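Local structure of putative adenosine kinase (Schistosoma mansoni, 3VAS) at residues A[128-141]-A[153-166]. The protein probably phosphorylates adenosine to AMP with ATP as phosphate donor, as a ribokinase-like nucleoside kinase of the parasite's purine salvage. Sequence-based numbering, arbitrary orientation.
Sequences EFQIAEEPLMTGKV and VTYLGAACDLSLAH. With ADN (adenosine), chain C.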
loop_
_atom_site.group_PDB
_atom_site.type_symbol
_atom_site.label_atom_id
_atom_site.label_comp_id
_atom_site.label_asym_id
_atom_site.label_seq_id
_atom_site.Cartn_x
_atom_site.Cartn_y
_atom_site.Cartn_z
ATOM N N GLU A 128 4.238 1.380 -17.026
ATOM C CA GLU A 128 3.365 1.464 -18.188
ATOM C C GLU A 128 2.055 2.101 -17.746
ATOM O O GLU A 128 1.090 1.409 -17.417
ATOM C CB GLU A 128 3.118 0.084 -18.800
ATOM C CG GLU A 128 4.298 -0.481 -19.575
ATOM C CD GLU A 128 4.579 0.271 -20.872
ATOM O OE1 GLU A 128 3.688 1.002 -21.359
ATOM O OE2 GLU A 128 5.697 0.124 -21.409
ATOM N N PHE A 129 2.036 3.429 -17.719
ATOM C CA PHE A 129 0.858 4.155 -17.267
ATOM C C PHE A 129 -0.234 4.146 -18.317
ATOM O O PHE A 129 0.035 4.255 -19.512
ATOM C CB PHE A 129 1.209 5.604 -16.922
ATOM C CG PHE A 129 1.952 5.757 -15.630
ATOM C CD1 PHE A 129 1.286 5.653 -14.417
ATOM C CD2 PHE A 129 3.314 6.010 -15.625
ATOM C CE1 PHE A 129 1.964 5.795 -13.222
ATOM C CE2 PHE A 129 3.999 6.153 -14.432
ATOM C CZ PHE A 129 3.325 6.045 -13.231
ATOM N N GLN A 130 -1.470 4.003 -17.859
ATOM C CA GLN A 130 -2.620 4.270 -18.701
ATOM C C GLN A 130 -2.947 5.743 -18.514
ATOM O O GLN A 130 -2.902 6.261 -17.398
ATOM C CB GLN A 130 -3.806 3.404 -18.280
ATOM C CG GLN A 130 -5.075 3.637 -19.087
ATOM C CD GLN A 130 -6.224 2.785 -18.595
ATOM O OE1 GLN A 130 -6.027 1.872 -17.795
ATOM N NE2 GLN A 130 -7.432 3.082 -19.064
ATOM N N ILE A 131 -3.237 6.436 -19.603
ATOM C CA ILE A 131 -3.567 7.846 -19.491
ATOM C C ILE A 131 -5.077 7.995 -19.643
ATOM O O ILE A 131 -5.668 7.486 -20.599
ATOM C CB ILE A 131 -2.793 8.719 -20.514
ATOM C CG1 ILE A 131 -1.371 9.018 -20.023
ATOM C CG2 ILE A 131 -3.488 10.051 -20.709
ATOM C CD1 ILE A 131 -0.456 7.818 -19.874
ATOM N N ALA A 132 -5.703 8.658 -18.676
ATOM C CA ALA A 132 -7.144 8.858 -18.704
ATOM C C ALA A 132 -7.540 9.875 -19.773
ATOM O O ALA A 132 -6.806 10.828 -20.039
ATOM C CB ALA A 132 -7.644 9.298 -17.339
ATOM N N GLU A 133 -8.696 9.654 -20.393
ATOM C CA GLU A 133 -9.266 10.606 -21.339
ATOM C C GLU A 133 -9.500 11.952 -20.664
ATOM O O GLU A 133 -10.056 12.015 -19.567
ATOM C CB GLU A 133 -10.584 10.070 -21.891
ATOM C CG GLU A 133 -10.422 9.012 -22.966
ATOM C CD GLU A 133 -10.103 9.613 -24.320
ATOM O OE1 GLU A 133 -9.637 8.870 -25.211
ATOM O OE2 GLU A 133 -10.326 10.831 -24.495
ATOM N N GLU A 134 -9.062 13.025 -21.315
ATOM C CA GLU A 134 -9.249 14.368 -20.780
ATOM C C GLU A 134 -10.745 14.680 -20.731
ATOM O O GLU A 134 -11.502 14.208 -21.573
ATOM C CB GLU A 134 -8.490 15.397 -21.632
ATOM C CG GLU A 134 -7.020 15.042 -21.862
ATOM C CD GLU A 134 -6.208 16.188 -22.467
ATOM O OE1 GLU A 134 -5.414 15.933 -23.400
ATOM O OE2 GLU A 134 -6.353 17.339 -22.002
ATOM N N PRO A 135 -11.179 15.487 -19.750
ATOM C CA PRO A 135 -10.362 16.201 -18.769
ATOM C C PRO A 135 -10.319 15.540 -17.388
ATOM O O PRO A 135 -10.267 16.256 -16.388
ATOM C CB PRO A 135 -11.097 17.533 -18.659
ATOM C CG PRO A 135 -12.543 17.132 -18.770
ATOM C CD PRO A 135 -12.590 15.906 -19.671
ATOM N N LEU A 136 -10.342 14.213 -17.320
ATOM C CA LEU A 136 -10.233 13.541 -16.027
ATOM C C LEU A 136 -8.806 13.690 -15.485
ATOM O O LEU A 136 -7.842 13.269 -16.124
ATOM C CB LEU A 136 -10.638 12.070 -16.133
ATOM C CG LEU A 136 -10.714 11.277 -14.822
ATOM C CD1 LEU A 136 -11.594 11.988 -13.802
ATOM C CD2 LEU A 136 -11.225 9.862 -15.069
ATOM N N MET A 137 -8.679 14.307 -14.312
ATOM C CA MET A 137 -7.373 14.653 -13.756
ATOM C C MET A 137 -6.793 13.575 -12.849
ATOM O O MET A 137 -7.526 12.780 -12.258
ATOM C CB MET A 137 -7.445 15.988 -13.004
ATOM C CG MET A 137 -7.860 17.190 -13.880
ATOM S SD MET A 137 -6.647 17.681 -15.128
ATOM C CE MET A 137 -7.124 16.718 -16.564
ATOM N N THR A 138 -5.466 13.555 -12.761
ATOM C CA THR A 138 -4.762 12.637 -11.880
ATOM C C THR A 138 -5.331 12.740 -10.465
ATOM O O THR A 138 -5.587 13.839 -9.974
ATOM C CB THR A 138 -3.250 12.948 -11.855
ATOM O OG1 THR A 138 -2.697 12.732 -13.160
ATOM C CG2 THR A 138 -2.529 12.062 -10.847
ATOM N N GLY A 139 -5.549 11.594 -9.828
ATOM C CA GLY A 139 -6.090 11.568 -8.481
ATOM C C GLY A 139 -5.204 12.281 -7.472
ATOM O O GLY A 139 -4.015 12.499 -7.712
ATOM N N LYS A 140 -5.787 12.640 -6.336
ATOM C CA LYS A 140 -5.074 13.386 -5.312
ATOM C C LYS A 140 -5.553 12.991 -3.919
ATOM O O LYS A 140 -6.701 12.565 -3.741
ATOM C CB LYS A 140 -5.278 14.886 -5.524
ATOM C CG LYS A 140 -6.741 15.273 -5.678
ATOM C CD LYS A 140 -6.910 16.754 -5.985
ATOM C CE LYS A 140 -8.352 17.076 -6.345
ATOM N NZ LYS A 140 -8.529 18.516 -6.699
ATOM N N VAL A 141 -4.670 13.140 -2.937
ATOM C CA VAL A 141 -5.008 12.868 -1.546
ATOM C C VAL A 141 -4.778 14.119 -0.711
ATOM O O VAL A 141 -3.685 14.680 -0.704
ATOM C CB VAL A 141 -4.156 11.721 -0.959
ATOM C CG1 VAL A 141 -4.605 11.402 0.466
ATOM C CG2 VAL A 141 -4.241 10.478 -1.838
ATOM N N VAL A 153 -8.132 12.423 2.869
ATOM C CA VAL A 153 -9.312 12.393 2.013
ATOM C C VAL A 153 -8.870 12.225 0.564
ATOM O O VAL A 153 -8.202 13.094 0.001
ATOM C CB VAL A 153 -10.170 13.663 2.160
ATOM C CG1 VAL A 153 -11.466 13.528 1.352
ATOM C CG2 VAL A 153 -10.476 13.924 3.629
ATOM N N THR A 154 -9.244 11.099 -0.034
ATOM C CA THR A 154 -8.746 10.729 -1.349
ATOM C C THR A 154 -9.758 10.947 -2.469
ATOM O O THR A 154 -10.887 10.467 -2.398
ATOM C CB THR A 154 -8.321 9.254 -1.372
ATOM O OG1 THR A 154 -7.276 9.054 -0.414
ATOM C CG2 THR A 154 -7.823 8.859 -2.753
ATOM N N TYR A 155 -9.341 11.683 -3.494
ATOM C CA TYR A 155 -10.103 11.794 -4.733
ATOM C C TYR A 155 -9.385 10.976 -5.801
ATOM O O TYR A 155 -8.344 11.386 -6.313
ATOM C CB TYR A 155 -10.226 13.254 -5.182
ATOM C CG TYR A 155 -11.097 13.425 -6.413
ATOM C CD1 TYR A 155 -12.478 13.309 -6.328
ATOM C CD2 TYR A 155 -10.537 13.687 -7.659
ATOM C CE1 TYR A 155 -13.282 13.449 -7.443
ATOM C CE2 TYR A 155 -11.337 13.831 -8.787
ATOM C CZ TYR A 155 -12.708 13.712 -8.669
ATOM O OH TYR A 155 -13.517 13.853 -9.775
ATOM N N LEU A 156 -9.931 9.810 -6.113
ATOM C CA LEU A 156 -9.251 8.849 -6.974
ATOM C C LEU A 156 -9.014 9.358 -8.394
ATOM O O LEU A 156 -7.982 9.052 -8.994
ATOM C CB LEU A 156 -10.003 7.519 -6.995
ATOM C CG LEU A 156 -9.842 6.695 -5.711
ATOM C CD1 LEU A 156 -10.727 5.454 -5.737
ATOM C CD2 LEU A 156 -8.386 6.312 -5.518
ATOM N N GLY A 157 -9.966 10.129 -8.919
ATOM C CA GLY A 157 -9.831 10.744 -10.231
ATOM C C GLY A 157 -9.452 9.772 -11.334
ATOM O O GLY A 157 -10.110 8.747 -11.527
ATOM N N ALA A 158 -8.366 10.081 -12.036
ATOM C CA ALA A 158 -7.923 9.282 -13.178
ATOM C C ALA A 158 -7.662 7.809 -12.847
ATOM O O ALA A 158 -7.836 6.942 -13.706
ATOM C CB ALA A 158 -6.691 9.907 -13.808
ATOM N N ALA A 159 -7.254 7.535 -11.607
ATOM C CA ALA A 159 -6.944 6.175 -11.164
ATOM C C ALA A 159 -8.094 5.178 -11.341
ATOM O O ALA A 159 -7.857 3.977 -11.473
ATOM C CB ALA A 159 -6.465 6.183 -9.712
ATOM N N CYS A 160 -9.331 5.675 -11.342
ATOM C CA CYS A 160 -10.509 4.829 -11.547
ATOM C C CYS A 160 -10.567 4.221 -12.941
ATOM O O CYS A 160 -11.122 3.135 -13.127
ATOM C CB CYS A 160 -11.797 5.620 -11.309
ATOM S SG CYS A 160 -12.064 6.094 -9.597
ATOM N N ASP A 161 -10.002 4.927 -13.916
ATOM C CA ASP A 161 -10.088 4.511 -15.313
ATOM C C ASP A 161 -9.153 3.359 -15.671
ATOM O O ASP A 161 -9.145 2.901 -16.814
ATOM C CB ASP A 161 -9.846 5.700 -16.248
ATOM C CG ASP A 161 -11.113 6.493 -16.523
ATOM O OD1 ASP A 161 -12.064 6.409 -15.717
ATOM O OD2 ASP A 161 -11.158 7.204 -17.549
ATOM N N LEU A 162 -8.367 2.892 -14.703
ATOM C CA LEU A 162 -7.492 1.746 -14.934
ATOM C C LEU A 162 -8.334 0.539 -15.329
ATOM O O LEU A 162 -9.245 0.141 -14.599
ATOM C CB LEU A 162 -6.667 1.435 -13.688
ATOM C CG LEU A 162 -5.785 0.188 -13.749
ATOM C CD1 LEU A 162 -4.654 0.356 -14.766
ATOM C CD2 LEU A 162 -5.243 -0.116 -12.366
ATOM N N SER A 163 -8.041 -0.031 -16.493
ATOM C CA SER A 163 -8.903 -1.066 -17.051
ATOM C C SER A 163 -8.170 -2.364 -17.343
ATOM O O SER A 163 -6.953 -2.387 -17.500
ATOM C CB SER A 163 -9.572 -0.571 -18.333
ATOM O OG SER A 163 -8.610 -0.352 -19.346
ATOM N N LEU A 164 -8.939 -3.441 -17.426
ATOM C CA LEU A 164 -8.410 -4.739 -17.805
ATOM C C LEU A 164 -7.869 -4.681 -19.233
ATOM O O LEU A 164 -6.903 -5.369 -19.567
ATOM C CB LEU A 164 -9.505 -5.801 -17.685
ATOM C CG LEU A 164 -9.102 -7.271 -17.780
ATOM C CD1 LEU A 164 -7.986 -7.597 -16.792
ATOM C CD2 LEU A 164 -10.314 -8.159 -17.540
ATOM N N ALA A 165 -8.493 -3.849 -20.068
ATOM C CA ALA A 165 -8.051 -3.663 -21.445
ATOM C C ALA A 165 -6.616 -3.154 -21.535
ATOM O O ALA A 165 -5.857 -3.571 -22.412
ATOM C CB ALA A 165 -8.994 -2.720 -22.194
ATOM N N HIS A 166 -6.247 -2.248 -20.637
ATOM C CA HIS A 166 -4.906 -1.675 -20.655
ATOM C C HIS A 166 -3.899 -2.684 -20.131
ATOM O O HIS A 166 -2.791 -2.806 -20.649
ATOM C CB HIS A 166 -4.854 -0.403 -19.817
ATOM C CG HIS A 166 -3.463 0.079 -19.549
ATOM N ND1 HIS A 166 -2.720 0.766 -20.485
ATOM C CD2 HIS A 166 -2.676 -0.041 -18.454
ATOM C CE1 HIS A 166 -1.535 1.055 -19.976
ATOM N NE2 HIS A 166 -1.482 0.576 -18.746
HETATM O "O5'" ADN C . -0.103 5.015 3.150
HETATM C "C5'" ADN C . -0.153 6.409 2.852
HETATM C "C4'" ADN C . -0.407 6.648 1.383
HETATM O "O4'" ADN C . -1.698 6.131 1.024
HETATM C "C3'" ADN C . -0.405 8.109 0.920
HETATM O "O3'" ADN C . 0.781 8.371 0.167
HETATM C "C2'" ADN C . -1.634 8.216 -0.010
HETATM O "O2'" ADN C . -1.371 8.797 -1.269
HETATM C "C1'" ADN C . -2.087 6.763 -0.158
HETATM N N9 ADN C . -3.527 6.592 -0.354
HETATM C C8 ADN C . -4.496 7.192 0.311
HETATM N N7 ADN C . -5.773 6.731 -0.258
HETATM C C5 ADN C . -5.482 5.817 -1.315
HETATM C C6 ADN C . -6.301 5.096 -2.179
HETATM N N6 ADN C . -7.731 5.220 -2.081
HETATM N N1 ADN C . -5.732 4.267 -3.137
HETATM C C2 ADN C . -4.369 4.147 -3.234
HETATM N N3 ADN C . -3.561 4.853 -2.381
HETATM C C4 ADN C . -4.150 5.702 -1.411
HETATM O O HOH W 1 -9.809 7.151 -19.806
#
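Lys140 and Tyr155 form an antiparallel hydrogen-bonded pair: Lys140 N reaches Tyr155 O and Tyr155 N returns to Lys140 O, both at 2.8 Å. Strands 138-141 and 153-157 run antiparallel, their short axes 4.7 Å apart. At the type II' turn from Leu156 to Ala159 the pairing becomes irregular but the backbones stay close: Gly139 CA touches Leu156 O, and Ala158 N donates to Met137 O.

Polar side chains of Gln130 and His166 tie strand 130-131 to residues 161-166. With CG anti to the backbone N (chi1 179°) and the chain extended, Gln130 carries its amide to the turn Asp161-Ser163. OE1 accepts from Ser163 N at 3.1 Å, in the carbonyl plane on a lone pair, while NE2 gives a weak bond to Asp161 O. Ser163 is the N-cap, its OG accepting from His166 N. His166 NE2 donates to Glu128 O at 3.0 Å, in the ring plane but above the carbonyl plane; Gln130 CB lies over one ring face, 3.5 Å from the His166 centroid and 3° off its normal, a CH-pi contact. A water bridges Glu133 N to Asp161 OD2.

Among apolar contacts, Ala132 CB meets Ala158 CB at 3.7 Å; Leu136 CG packs on Ala158, its CD2 against the Asp161 carboxylate.

Val141 and Thr154 share the hairpin face turned to adenosine: Thr154 OG1 lies 2.8 Å from ADN N7, Val141 CG2 approaches O2', and Leu156 CD2 nears N6. This beta hairpin thus contributes one part of the adenosine pocket, which Asn32 and Asp320 help complete, in a pfkB-family (ribokinase-like) kinase.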